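Local coordinates for protein particle-associated glycoside hydrolase (Acinetobacter phage Fri1, PDB 6C72) that probably cleaves the capsular polysaccharide of Acinetobacter baumannii as a tailspike depolymerase, breaking down the host capsule during phage entry, at residues Gly125-Leu130 against Glu146-Phe151; Phe229-Val234 against Glu260-Leu265; Arg269-Leu274 against Cys285-Leu290; Val280-Cys285 against Val315-Cys320. All blocks are in the same frame, centred on the assembly; numbering follows the deposited sequence.

Contact 1: residues Gly125-Leu130 against Glu146-Phe151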
loop_
_atom_site.group_PDB
_atom_site.type_symbol
_atom_site.label_atom_id
_atom_site.label_comp_id
_atom_site.label_asym_id
_atom_site.label_seq_id
_atom_site.Cartn_x
_atom_site.Cartn_y
_atom_site.Cartn_z
ATOM N N GLY A 125 17.555 -9.093 -27.340
ATOM C CA GLY A 125 17.195 -9.655 -26.064
ATOM C C GLY A 125 16.188 -10.778 -26.191
ATOM O O GLY A 125 15.769 -11.188 -27.282
ATOM N N GLY A 126 15.786 -11.282 -25.030
ATOM C CA GLY A 126 14.895 -12.411 -24.987
ATOM C C GLY A 126 15.265 -13.377 -23.881
ATOM O O GLY A 126 15.585 -12.971 -22.754
ATOM N N VAL A 127 15.242 -14.666 -24.192
ATOM C CA VAL A 127 15.433 -15.701 -23.187
ATOM C C VAL A 127 16.514 -16.666 -23.653
ATOM O O VAL A 127 16.496 -17.119 -24.804
ATOM C CB VAL A 127 14.122 -16.454 -22.899
ATOM C CG1 VAL A 127 14.392 -17.639 -22.003
ATOM C CG2 VAL A 127 13.108 -15.509 -22.248
ATOM N N VAL A 128 17.448 -16.972 -22.762
ATOM C CA VAL A 128 18.344 -18.110 -22.913
ATOM C C VAL A 128 17.770 -19.234 -22.066
ATOM O O VAL A 128 17.711 -19.128 -20.831
ATOM C CB VAL A 128 19.781 -17.781 -22.500
ATOM C CG1 VAL A 128 20.580 -19.070 -22.446
ATOM C CG2 VAL A 128 20.397 -16.786 -23.478
ATOM N N GLN A 129 17.303 -20.285 -22.736
ATOM C CA GLN A 129 16.703 -21.437 -22.078
ATOM C C GLN A 129 17.798 -22.422 -21.696
ATOM O O GLN A 129 18.633 -22.787 -22.535
ATOM C CB GLN A 129 15.682 -22.105 -23.002
ATOM C CG GLN A 129 15.011 -23.329 -22.419
ATOM C CD GLN A 129 14.054 -22.985 -21.277
ATOM O OE1 GLN A 129 13.205 -22.092 -21.404
ATOM N NE2 GLN A 129 14.189 -23.692 -20.157
ATOM N N LEU A 130 17.821 -22.806 -20.459
ATOM C CA LEU A 130 18.721 -23.863 -20.034
ATOM C C LEU A 130 17.966 -25.181 -19.969
ATOM O O LEU A 130 16.771 -25.196 -19.678
ATOM C CB LEU A 130 19.328 -23.578 -18.660
ATOM C CG LEU A 130 20.143 -22.296 -18.581
ATOM C CD1 LEU A 130 20.744 -22.108 -17.200
ATOM C CD2 LEU A 130 21.215 -22.286 -19.672
ATOM N N GLU A 146 16.957 -12.837 -20.237
ATOM C CA GLU A 146 16.598 -13.640 -19.078
ATOM C C GLU A 146 17.122 -15.060 -19.269
ATOM O O GLU A 146 16.942 -15.652 -20.338
ATOM C CB GLU A 146 15.078 -13.663 -18.883
ATOM C CG GLU A 146 14.584 -14.667 -17.839
ATOM C CD GLU A 146 13.068 -14.807 -17.828
ATOM O OE1 GLU A 146 12.373 -14.024 -18.519
ATOM O OE2 GLU A 146 12.563 -15.714 -17.134
ATOM N N VAL A 147 17.751 -15.606 -18.233
ATOM C CA VAL A 147 18.199 -16.994 -18.214
ATOM C C VAL A 147 17.112 -17.805 -17.527
ATOM O O VAL A 147 16.673 -17.451 -16.426
ATOM C CB VAL A 147 19.550 -17.144 -17.497
ATOM C CG1 VAL A 147 19.919 -18.604 -17.346
ATOM C CG2 VAL A 147 20.644 -16.401 -18.254
ATOM N N ARG A 148 16.626 -18.851 -18.197
ATOM C CA ARG A 148 15.485 -19.617 -17.718
ATOM C C ARG A 148 15.813 -21.104 -17.721
ATOM O O ARG A 148 16.282 -21.638 -18.728
ATOM C CB ARG A 148 14.241 -19.336 -18.577
ATOM C CG ARG A 148 12.971 -19.999 -18.055
ATOM C CD ARG A 148 11.744 -19.600 -18.876
ATOM N NE ARG A 148 11.817 -20.098 -20.246
ATOM C CZ ARG A 148 11.196 -19.546 -21.284
ATOM N NH1 ARG A 148 10.450 -18.461 -21.117
ATOM N NH2 ARG A 148 11.333 -20.072 -22.497
ATOM N N GLY A 149 15.562 -21.771 -16.595
ATOM C CA GLY A 149 15.750 -23.202 -16.495
ATOM C C GLY A 149 14.492 -23.979 -16.841
ATOM O O GLY A 149 13.491 -23.438 -17.314
ATOM N N THR A 150 14.556 -25.283 -16.574
ATOM C CA THR A 150 13.499 -26.236 -16.887
ATOM C C THR A 150 13.106 -26.953 -15.604
ATOM O O THR A 150 13.945 -27.597 -14.970
ATOM C CB THR A 150 13.968 -27.255 -17.937
ATOM O OG1 THR A 150 14.378 -26.582 -19.139
ATOM C CG2 THR A 150 12.865 -28.272 -18.265
ATOM N N PHE A 151 11.836 -26.848 -15.223
ATOM C CA PHE A 151 11.349 -27.624 -14.089
ATOM C C PHE A 151 11.495 -29.122 -14.376
ATOM O O PHE A 151 11.349 -29.580 -15.516
ATOM C CB PHE A 151 9.880 -27.292 -13.783
ATOM C CG PHE A 151 9.663 -25.896 -13.232
ATOM C CD1 PHE A 151 10.096 -25.559 -11.963
ATOM C CD2 PHE A 151 9.018 -24.926 -13.991
ATOM C CE1 PHE A 151 9.900 -24.279 -11.466
ATOM C CE2 PHE A 151 8.829 -23.646 -13.510
ATOM C CZ PHE A 151 9.262 -23.317 -12.243
#
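The guanidinium of Arg148 lies over the side chain of Val127. CG1 of Val127 meets the centre of one face of the group, 3.8 Å from Arg148 CZ. The edge of the same group is used by Gln129. Arg148 grips the amide oxygen side-on with two nitrogens: NE is 2.7 Å from Gln129 OE1 and NH2 is 3.0 Å from that atom. The oxygen sits in the guanidinium plane, and the amide plane is turned 31° from it. The Arg148 chain leaves the backbone extended and bends at chi3 (66°), which brings the head back over the neighbouring strand.

The other end of the Gln129 amide turns to backbone. NE2 donates to Leu130 O and makes a weak bond to Gly149 O. Leu130 O also accepts from the hydroxyl of Thr150, 2.8 Å from Thr150 OG1 to Leu130 O. Both polar ends of the buried glutamine are therefore used, which should fix the flip of its amide.

On the face that carries Val128 and Val147, Leu130 CD1 reaches Val147 CG1 at 3.6 Å from just past the strand end. A parallel backbone ladder joins the strands. Its last rung, from Leu130 N to Arg148 O, is 2.6 Å long and nearly straight.

These are neighbouring parallel strands from adjacent coils of a beta-helix. Strand 126-129 lies between strand 145-148 and strand 89-91, whose Val89 and His91 touch Gln129. Helix 110-122 packs on Val128 and Leu130 through Leu113, and Val147 rests on Trp181 of strand 179-182.

Contact 2: residues Phe229-Val234 against Glu260-Leu265. With ZN (zinc ion), chain M.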
loop_
_atom_site.group_PDB
_atom_site.type_symbol
_atom_site.label_atom_id
_atom_site.label_comp_id
_atom_site.label_asym_id
_atom_site.label_seq_id
_atom_site.Cartn_x
_atom_site.Cartn_y
_atom_site.Cartn_z
ATOM N N PHE A 229 16.147 -5.799 -12.437
ATOM C CA PHE A 229 16.295 -7.242 -12.493
ATOM C C PHE A 229 15.015 -7.905 -11.983
ATOM O O PHE A 229 14.294 -7.339 -11.150
ATOM C CB PHE A 229 17.483 -7.677 -11.642
ATOM C CG PHE A 229 17.836 -9.123 -11.785
ATOM C CD1 PHE A 229 18.662 -9.554 -12.818
ATOM C CD2 PHE A 229 17.317 -10.059 -10.891
ATOM C CE1 PHE A 229 18.990 -10.903 -12.943
ATOM C CE2 PHE A 229 17.628 -11.399 -11.008
ATOM C CZ PHE A 229 18.473 -11.829 -12.034
ATOM N N THR A 230 14.725 -9.098 -12.509
ATOM C CA THR A 230 13.521 -9.841 -12.141
ATOM C C THR A 230 13.833 -11.327 -11.982
ATOM O O THR A 230 14.449 -11.931 -12.866
ATOM C CB THR A 230 12.430 -9.651 -13.204
ATOM O OG1 THR A 230 12.139 -8.246 -13.351
ATOM C CG2 THR A 230 11.178 -10.419 -12.832
ATOM N N ALA A 231 13.374 -11.929 -10.879
ATOM C CA ALA A 231 13.553 -13.358 -10.651
ATOM C C ALA A 231 12.249 -13.976 -10.170
ATOM O O ALA A 231 11.561 -13.407 -9.311
ATOM C CB ALA A 231 14.666 -13.643 -9.634
ATOM N N LYS A 232 11.911 -15.136 -10.742
ATOM C CA LYS A 232 10.712 -15.885 -10.379
ATOM C C LYS A 232 11.027 -17.373 -10.313
ATOM O O LYS A 232 11.712 -17.907 -11.191
ATOM C CB LYS A 232 9.582 -15.646 -11.382
ATOM C CG LYS A 232 9.062 -14.238 -11.351
ATOM C CD LYS A 232 8.152 -13.935 -12.522
ATOM C CE LYS A 232 7.614 -12.501 -12.431
ATOM N NZ LYS A 232 6.262 -12.380 -13.070
ATOM N N TRP A 233 10.518 -18.038 -9.272
ATOM C CA TRP A 233 10.705 -19.481 -9.083
ATOM C C TRP A 233 12.193 -19.852 -9.146
ATOM O O TRP A 233 12.624 -20.692 -9.941
ATOM C CB TRP A 233 9.894 -20.273 -10.102
ATOM C CG TRP A 233 8.442 -20.032 -9.987
ATOM C CD1 TRP A 233 7.669 -19.275 -10.823
ATOM C CD2 TRP A 233 7.557 -20.560 -8.989
ATOM N NE1 TRP A 233 6.358 -19.292 -10.406
ATOM C CE2 TRP A 233 6.260 -20.070 -9.282
ATOM C CE3 TRP A 233 7.734 -21.386 -7.874
ATOM C CZ2 TRP A 233 5.148 -20.385 -8.500
ATOM C CZ3 TRP A 233 6.628 -21.697 -7.098
ATOM C CH2 TRP A 233 5.350 -21.200 -7.417
ATOM N N VAL A 234 12.986 -19.184 -8.312
ATOM C CA VAL A 234 14.412 -19.452 -8.185
ATOM C C VAL A 234 14.720 -19.773 -6.731
ATOM O O VAL A 234 14.336 -19.021 -5.830
ATOM C CB VAL A 234 15.262 -18.262 -8.670
ATOM C CG1 VAL A 234 16.684 -18.406 -8.166
ATOM C CG2 VAL A 234 15.248 -18.206 -10.185
ATOM N N GLU A 260 9.743 -12.970 -6.872
ATOM C CA GLU A 260 8.516 -13.648 -6.480
ATOM C C GLU A 260 8.726 -15.153 -6.504
ATOM O O GLU A 260 9.383 -15.671 -7.404
ATOM C CB GLU A 260 7.347 -13.284 -7.392
ATOM C CG GLU A 260 6.023 -13.790 -6.865
ATOM C CD GLU A 260 4.870 -13.368 -7.734
ATOM O OE1 GLU A 260 5.073 -12.455 -8.570
ATOM O OE2 GLU A 260 3.772 -13.950 -7.593
ATOM N N ASN A 261 8.171 -15.848 -5.516
ATOM C CA ASN A 261 8.221 -17.310 -5.478
ATOM C C ASN A 261 9.660 -17.814 -5.465
ATOM O O ASN A 261 9.986 -18.806 -6.113
ATOM C CB ASN A 261 7.445 -17.921 -6.646
ATOM C CG ASN A 261 5.972 -17.558 -6.615
ATOM O OD1 ASN A 261 5.290 -17.791 -5.620
ATOM N ND2 ASN A 261 5.479 -16.966 -7.701
ATOM N N CYS A 262 10.538 -17.095 -4.777
ATOM C CA CYS A 262 11.942 -17.468 -4.676
ATOM C C CYS A 262 12.247 -17.955 -3.268
ATOM O O CYS A 262 11.641 -17.507 -2.298
ATOM C CB CYS A 262 12.862 -16.288 -5.035
ATOM S SG CYS A 262 12.789 -15.792 -6.788
ATOM N N ASN A 263 13.192 -18.873 -3.153
ATOM C CA ASN A 263 13.584 -19.416 -1.859
ATOM C C ASN A 263 15.080 -19.243 -1.702
ATOM O O ASN A 263 15.867 -19.955 -2.340
ATOM C CB ASN A 263 13.188 -20.882 -1.723
ATOM C CG ASN A 263 11.698 -21.077 -1.840
ATOM O OD1 ASN A 263 10.954 -20.637 -0.976
ATOM N ND2 ASN A 263 11.253 -21.743 -2.902
ATOM N N PHE A 264 15.473 -18.299 -0.863
ATOM C CA PHE A 264 16.886 -18.058 -0.596
ATOM C C PHE A 264 17.250 -18.871 0.643
ATOM O O PHE A 264 16.928 -18.497 1.774
ATOM C CB PHE A 264 17.133 -16.561 -0.459
ATOM C CG PHE A 264 16.599 -15.770 -1.634
ATOM C CD1 PHE A 264 17.296 -15.722 -2.827
ATOM C CD2 PHE A 264 15.381 -15.120 -1.563
ATOM C CE1 PHE A 264 16.811 -15.016 -3.914
ATOM C CE2 PHE A 264 14.892 -14.408 -2.655
ATOM C CZ PHE A 264 15.617 -14.350 -3.826
ATOM N N LEU A 265 17.896 -20.016 0.422
ATOM C CA LEU A 265 18.094 -20.980 1.496
ATOM C C LEU A 265 19.483 -20.827 2.094
ATOM O O LEU A 265 20.030 -19.719 2.109
ATOM C CB LEU A 265 17.870 -22.406 0.990
ATOM C CG LEU A 265 16.558 -22.643 0.241
ATOM C CD1 LEU A 265 16.469 -24.100 -0.258
ATOM C CD2 LEU A 265 15.347 -22.303 1.100
HETATM ZN ZN ZN M . 1.953 -12.670 -8.447
HETATM O O HOH W 1 4.553 -12.859 -11.300
HETATM O O HOH W 2 0.502 -13.183 -6.929
#
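Glu260 binds a zinc ion through one carboxylate oxygen, with OE2 2.4 Å from the metal. A water lies 2.2 Å from the zinc. A second water links to the other strand: it donates to Glu260 OE1 at 2.8 Å and accepts from Lys232 NZ. Tyr258 OH also bonds OE1, and Asn256 ND2 of a second subunit bonds OE2. The Glu260 chain is fully extended, with CG opposite the backbone N (chi1 -170°), and this carries the carboxylate out to the metal.

Three backbone bonds join the segments. Glu260 N meets Ala231 O at 3.1 Å, and Trp233 N meets Glu260 O at 3.2 Å. Beyond the corner, Asn263 N reaches Val234 O.

At that corner Asn261 stacks on Trp233. Ring and amide planes are 13° apart, and Asn261 CB makes a CH-pi contact over the six-membered ring. Asn261 OD1 accepts from Asn284 ND2 and bonds Ser228 OG of the second subunit. Deeper in, Cys262 SG packs against the CB atoms of Ala231 and Val234.

Sulfur and aliphatic groups thus face the inside of the coil. Zinc and the water-bridged lysine both draw on one carboxylate on its outer face, beside a second subunit.

Contact 3: residues Arg269-Leu274 against Cys285-Leu290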
loop_
_atom_site.group_PDB
_atom_site.type_symbol
_atom_site.label_atom_id
_atom_site.label_comp_id
_atom_site.label_asym_id
_atom_site.label_seq_id
_atom_site.Cartn_x
_atom_site.Cartn_y
_atom_site.Cartn_z
ATOM N N ARG A 269 27.058 -16.919 4.943
ATOM C CA ARG A 269 27.030 -15.598 5.559
ATOM C C ARG A 269 25.583 -15.184 5.816
ATOM O O ARG A 269 25.127 -15.251 6.956
ATOM C CB ARG A 269 27.774 -14.564 4.702
ATOM C CG ARG A 269 28.065 -13.259 5.459
ATOM C CD ARG A 269 29.156 -12.411 4.807
ATOM N NE ARG A 269 28.733 -11.841 3.528
ATOM C CZ ARG A 269 29.517 -11.130 2.719
ATOM N NH1 ARG A 269 30.788 -10.878 3.048
ATOM N NH2 ARG A 269 29.028 -10.669 1.574
ATOM N N ASN A 270 24.861 -14.758 4.778
ATOM C CA ASN A 270 23.436 -14.461 4.851
ATOM C C ASN A 270 22.724 -15.169 3.713
ATOM O O ASN A 270 23.318 -15.417 2.664
ATOM C CB ASN A 270 23.163 -12.945 4.746
ATOM C CG ASN A 270 24.092 -12.124 5.614
ATOM O OD1 ASN A 270 23.957 -12.114 6.836
ATOM N ND2 ASN A 270 25.053 -11.457 4.997
ATOM N N THR A 271 21.443 -15.484 3.900
ATOM C CA THR A 271 20.697 -16.036 2.775
ATOM C C THR A 271 20.646 -15.034 1.634
ATOM O O THR A 271 20.640 -15.420 0.462
ATOM C CB THR A 271 19.276 -16.438 3.174
ATOM O OG1 THR A 271 18.522 -15.274 3.533
ATOM C CG2 THR A 271 19.269 -17.454 4.313
ATOM N N ALA A 272 20.576 -13.748 1.958
ATOM C CA ALA A 272 20.502 -12.691 0.962
ATOM C C ALA A 272 20.922 -11.378 1.614
ATOM O O ALA A 272 20.750 -11.195 2.823
ATOM C CB ALA A 272 19.088 -12.565 0.381
ATOM N N ALA A 273 21.452 -10.458 0.806
ATOM C CA ALA A 273 21.896 -9.180 1.340
ATOM C C ALA A 273 21.572 -8.069 0.357
ATOM O O ALA A 273 21.786 -8.217 -0.851
ATOM C CB ALA A 273 23.398 -9.181 1.653
ATOM N N LEU A 274 21.029 -6.976 0.884
ATOM C CA LEU A 274 20.858 -5.731 0.152
ATOM C C LEU A 274 21.891 -4.760 0.693
ATOM O O LEU A 274 21.882 -4.450 1.890
ATOM C CB LEU A 274 19.446 -5.164 0.317
ATOM C CG LEU A 274 18.265 -6.098 0.034
ATOM C CD1 LEU A 274 16.977 -5.295 -0.037
ATOM C CD2 LEU A 274 18.487 -6.859 -1.255
ATOM N N CYS A 285 8.378 -14.945 -1.102
ATOM C CA CYS A 285 9.719 -15.505 -1.080
ATOM C C CYS A 285 10.026 -15.972 0.333
ATOM O O CYS A 285 9.405 -15.521 1.284
ATOM C CB CYS A 285 10.755 -14.469 -1.533
ATOM S SG CYS A 285 10.485 -13.880 -3.223
ATOM N N THR A 286 10.991 -16.872 0.480
ATOM C CA THR A 286 11.407 -17.305 1.805
ATOM C C THR A 286 12.902 -17.088 1.976
ATOM O O THR A 286 13.647 -16.988 0.999
ATOM C CB THR A 286 11.068 -18.784 2.086
ATOM O OG1 THR A 286 11.968 -19.643 1.376
ATOM C CG2 THR A 286 9.626 -19.118 1.699
ATOM N N PHE A 287 13.321 -16.952 3.230
ATOM C CA PHE A 287 14.727 -16.814 3.600
ATOM C C PHE A 287 14.971 -17.777 4.755
ATOM O O PHE A 287 14.430 -17.577 5.849
ATOM C CB PHE A 287 15.068 -15.370 3.991
ATOM C CG PHE A 287 14.656 -14.335 2.959
ATOM C CD1 PHE A 287 13.364 -13.821 2.939
ATOM C CD2 PHE A 287 15.569 -13.881 2.010
ATOM C CE1 PHE A 287 12.979 -12.879 2.003
ATOM C CE2 PHE A 287 15.203 -12.931 1.067
ATOM C CZ PHE A 287 13.901 -12.426 1.063
ATOM N N GLN A 288 15.729 -18.846 4.516
ATOM C CA GLN A 288 15.771 -19.958 5.465
ATOM C C GLN A 288 17.204 -20.403 5.710
ATOM O O GLN A 288 17.921 -20.724 4.760
ATOM C CB GLN A 288 14.929 -21.142 4.970
ATOM C CG GLN A 288 13.678 -20.717 4.230
ATOM C CD GLN A 288 12.624 -21.800 4.157
ATOM O OE1 GLN A 288 12.310 -22.444 5.165
ATOM N NE2 GLN A 288 12.056 -21.999 2.970
ATOM N N GLN A 289 17.612 -20.422 6.980
ATOM C CA GLN A 289 18.851 -21.062 7.434
ATOM C C GLN A 289 18.479 -22.319 8.226
ATOM O O GLN A 289 18.465 -22.325 9.454
ATOM C CB GLN A 289 19.677 -20.093 8.271
ATOM C CG GLN A 289 20.184 -18.880 7.493
ATOM C CD GLN A 289 21.479 -19.153 6.713
ATOM O OE1 GLN A 289 21.774 -20.286 6.344
ATOM N NE2 GLN A 289 22.253 -18.097 6.461
ATOM N N LEU A 290 18.221 -23.410 7.511
ATOM C CA LEU A 290 17.766 -24.649 8.130
ATOM C C LEU A 290 18.833 -25.741 8.129
ATOM O O LEU A 290 18.512 -26.913 8.343
ATOM C CB LEU A 290 16.496 -25.147 7.441
ATOM C CG LEU A 290 15.309 -24.186 7.527
ATOM C CD1 LEU A 290 14.053 -24.825 6.947
ATOM C CD2 LEU A 290 15.071 -23.737 8.972
#
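The ring of Phe287 is met at its edge by Thr271 and Ala272. The Thr271 hydroxyl lies near the ring plane, with OG1 3.6 Å from Phe287 CD2 and 3.5 Å from Phe287 CB. Ala272 CB follows along the same edge, 4.0 Å from Phe287 CE2. The ring belongs to a larger aromatic cluster. Phe264 and Phe322 meet it with nearly parallel planes, and Phe282 and Phe300 meet it edge-to-face.

The second flat group is the amide of Gln289. Thr271 CG2 sits over one face of the amide, 3.7 Å from Gln289 NE2, and touches Gln289 CG at 3.6 Å. The two side chains pass alongside, pointing opposite ways. A bend at chi2 (-83°) folds the glutamine end back toward residues 269-274. Its NE2 then bonds the backbone oxygen of Ala267.

No hydrogen bond crosses between the segments, so packing alone joins them. Thr271 splits its roles. CG2 faces Gln289 and the backbone, 3.6 Å from Gln288 O. OG1 stands between its own N and carbonyl carbon (chi1 66°) and bonds Leu299 O, so this buried hydroxyl is satisfied beside the phenylalanine ring.

Residues 269-272 and 287-289 run in nearly opposite directions (162°). The strands they lead into or belong to are on different faces of the beta-helix. Strand 272-275 sits between strands 244-247 and 300-302 on one face. Strand 286-289 sits between 263-264 and 321-324 on another. Strand 312-318 reaches the same core, where its Leu317 touches Phe287.

Contact 4: residues Val280-Cys285 against Val315-Cys320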
loop_
_atom_site.group_PDB
_atom_site.type_symbol
_atom_site.label_atom_id
_atom_site.label_comp_id
_atom_site.label_asym_id
_atom_site.label_seq_id
_atom_site.Cartn_x
_atom_site.Cartn_y
_atom_site.Cartn_z
ATOM N N VAL A 280 13.040 -2.276 -4.001
ATOM C CA VAL A 280 13.122 -3.719 -4.159
ATOM C C VAL A 280 11.905 -4.362 -3.510
ATOM O O VAL A 280 11.504 -3.981 -2.404
ATOM C CB VAL A 280 14.420 -4.262 -3.531
ATOM C CG1 VAL A 280 14.547 -5.781 -3.764
ATOM C CG2 VAL A 280 15.613 -3.491 -4.061
ATOM N N THR A 281 11.315 -5.340 -4.190
ATOM C CA THR A 281 10.146 -6.020 -3.657
ATOM C C THR A 281 10.359 -7.528 -3.672
ATOM O O THR A 281 10.736 -8.102 -4.698
ATOM C CB THR A 281 8.882 -5.652 -4.441
ATOM O OG1 THR A 281 8.623 -4.255 -4.284
ATOM C CG2 THR A 281 7.685 -6.435 -3.927
ATOM N N PHE A 282 10.098 -8.155 -2.533
ATOM C CA PHE A 282 10.015 -9.601 -2.412
ATOM C C PHE A 282 8.567 -9.959 -2.114
ATOM O O PHE A 282 7.977 -9.418 -1.177
ATOM C CB PHE A 282 10.928 -10.118 -1.299
ATOM C CG PHE A 282 12.392 -9.853 -1.531
ATOM C CD1 PHE A 282 12.975 -8.659 -1.110
ATOM C CD2 PHE A 282 13.195 -10.804 -2.150
ATOM C CE1 PHE A 282 14.337 -8.412 -1.309
ATOM C CE2 PHE A 282 14.548 -10.563 -2.350
ATOM C CZ PHE A 282 15.121 -9.364 -1.931
ATOM N N LYS A 283 7.991 -10.842 -2.925
ATOM C CA LYS A 283 6.629 -11.325 -2.734
ATOM C C LYS A 283 6.632 -12.845 -2.724
ATOM O O LYS A 283 7.125 -13.469 -3.667
ATOM C CB LYS A 283 5.702 -10.811 -3.832
ATOM C CG LYS A 283 4.239 -11.157 -3.599
ATOM C CD LYS A 283 3.486 -11.145 -4.917
ATOM C CE LYS A 283 3.033 -9.742 -5.286
ATOM N NZ LYS A 283 1.715 -9.415 -4.624
ATOM N N ASN A 284 6.083 -13.436 -1.658
ATOM C CA ASN A 284 5.991 -14.895 -1.517
ATOM C C ASN A 284 7.358 -15.548 -1.703
ATOM O O ASN A 284 7.509 -16.539 -2.427
ATOM C CB ASN A 284 4.954 -15.489 -2.475
ATOM C CG ASN A 284 4.567 -16.927 -2.108
ATOM O OD1 ASN A 284 4.510 -17.294 -0.926
ATOM N ND2 ASN A 284 4.303 -17.752 -3.129
ATOM N N CYS A 285 8.378 -14.945 -1.102
ATOM C CA CYS A 285 9.719 -15.505 -1.080
ATOM C C CYS A 285 10.026 -15.972 0.333
ATOM O O CYS A 285 9.405 -15.521 1.284
ATOM C CB CYS A 285 10.755 -14.469 -1.533
ATOM S SG CYS A 285 10.485 -13.880 -3.223
ATOM N N VAL A 315 12.177 -0.798 0.419
ATOM C CA VAL A 315 12.161 -2.250 0.321
ATOM C C VAL A 315 10.848 -2.757 0.890
ATOM O O VAL A 315 10.449 -2.356 1.990
ATOM C CB VAL A 315 13.349 -2.891 1.059
ATOM C CG1 VAL A 315 13.321 -4.413 0.896
ATOM C CG2 VAL A 315 14.672 -2.296 0.551
ATOM N N THR A 316 10.174 -3.627 0.146
ATOM C CA THR A 316 8.905 -4.175 0.588
ATOM C C THR A 316 8.973 -5.691 0.552
ATOM O O THR A 316 9.245 -6.284 -0.500
ATOM C CB THR A 316 7.752 -3.653 -0.272
ATOM O OG1 THR A 316 7.764 -2.221 -0.254
ATOM C CG2 THR A 316 6.417 -4.125 0.269
ATOM N N LEU A 317 8.693 -6.313 1.690
ATOM C CA LEU A 317 8.638 -7.762 1.820
ATOM C C LEU A 317 7.192 -8.155 2.144
ATOM O O LEU A 317 6.696 -7.878 3.245
ATOM C CB LEU A 317 9.615 -8.218 2.898
ATOM C CG LEU A 317 11.036 -7.734 2.597
ATOM C CD1 LEU A 317 11.524 -6.668 3.593
ATOM C CD2 LEU A 317 12.022 -8.900 2.496
ATOM N N ILE A 318 6.519 -8.786 1.183
ATOM C CA ILE A 318 5.104 -9.129 1.277
ATOM C C ILE A 318 4.988 -10.646 1.320
ATOM O O ILE A 318 5.488 -11.337 0.421
ATOM C CB ILE A 318 4.301 -8.583 0.086
ATOM C CG1 ILE A 318 4.715 -7.150 -0.240
ATOM C CG2 ILE A 318 2.810 -8.676 0.355
ATOM C CD1 ILE A 318 4.293 -6.686 -1.646
ATOM N N ASN A 319 4.321 -11.162 2.354
ATOM C CA ASN A 319 4.012 -12.591 2.455
ATOM C C ASN A 319 5.282 -13.432 2.312
ATOM O O ASN A 319 5.317 -14.432 1.598
ATOM C CB ASN A 319 2.950 -12.987 1.422
ATOM C CG ASN A 319 2.453 -14.403 1.609
ATOM O OD1 ASN A 319 2.527 -14.960 2.704
ATOM N ND2 ASN A 319 1.945 -14.997 0.539
ATOM N N CYS A 320 6.342 -13.012 2.990
ATOM C CA CYS A 320 7.609 -13.724 2.983
ATOM C C CYS A 320 7.780 -14.472 4.294
ATOM O O CYS A 320 7.126 -14.168 5.293
ATOM C CB CYS A 320 8.784 -12.754 2.770
ATOM S SG CYS A 320 8.796 -11.994 1.122
HETATM O O HOH W 3 9.593 -1.729 -2.215
HETATM O O HOH W 4 5.632 -17.087 1.533
HETATM O O HOH W 5 2.332 -17.952 0.884
#
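Strands 280-283 and 315-318 run parallel, only 5° apart, with axes 4.8 Å from each other. They are equivalent strands of neighbouring coils in a parallel beta-helix, and several like residues pair across them, as Val280 with Val315. Backbone bonds run from Thr316 N to Val280 O, Phe282 N to Thr316 O, Ile318 N to Phe282 O and Asn284 N to Ile318 O.

Inside the coil, Phe282 and Leu317 run alongside each other. Leu317 CD2 touches Phe282 CD1 at 3.7 Å. Phe282 CB also meets the sulfur of Cys320, again 3.7 Å to SG. Cys285 and Cys320 form a further rung, with CB of the first 4.1 Å from SG of the second. The ring of Phe282 stacks with that of Phe259 on strand 255-260.

On the outer face Thr281 lies alongside Thr316, and Ile318 CD1 reaches over to Thr281 CG2. At the corner Asn284 and Asn319 continue the ladder, their amide planes 13° apart. In both, CG is anti to the backbone N (chi1 -165° in Asn284), which keeps the amides alongside. Both take a left-handed backbone conformation. Asn284 ND2 also bonds Asn261, and Asn319 OD1 accepts from Arg354.

Two waters bridge the asparagines. One donates to Asn284 OD1 and to Asn319 O. The other donates to Asn284 OD1 at 2.9 Å and accepts from Asn319 ND2 at 3.0 Å.

Overall arrangement
All four contacts belong to one parallel beta-helix; contacts 1 and 2 come first in the chain, and contacts 3 and 4 interleave, sharing Cys285. The centres of contacts 1 and 2 are about 14 Å apart, and they touch where Phe151 CZ meets Trp233 CB at 3.8 Å. Contacts 2 and 4 adjoin: Asn261 OD1 and Asn284 ND2 are 2.7 Å apart. Contact 3 lies across the interior, and its Phe287 CZ packs 3.7 Å from Phe282 CD2 of contact 4. At the nearest atoms, the zinc on Glu260 is about 4 Å from the Lys283 side chain, and another zinc about 4 Å from that of Gln129. Contacts 1, 2 and 4 touch a second subunit.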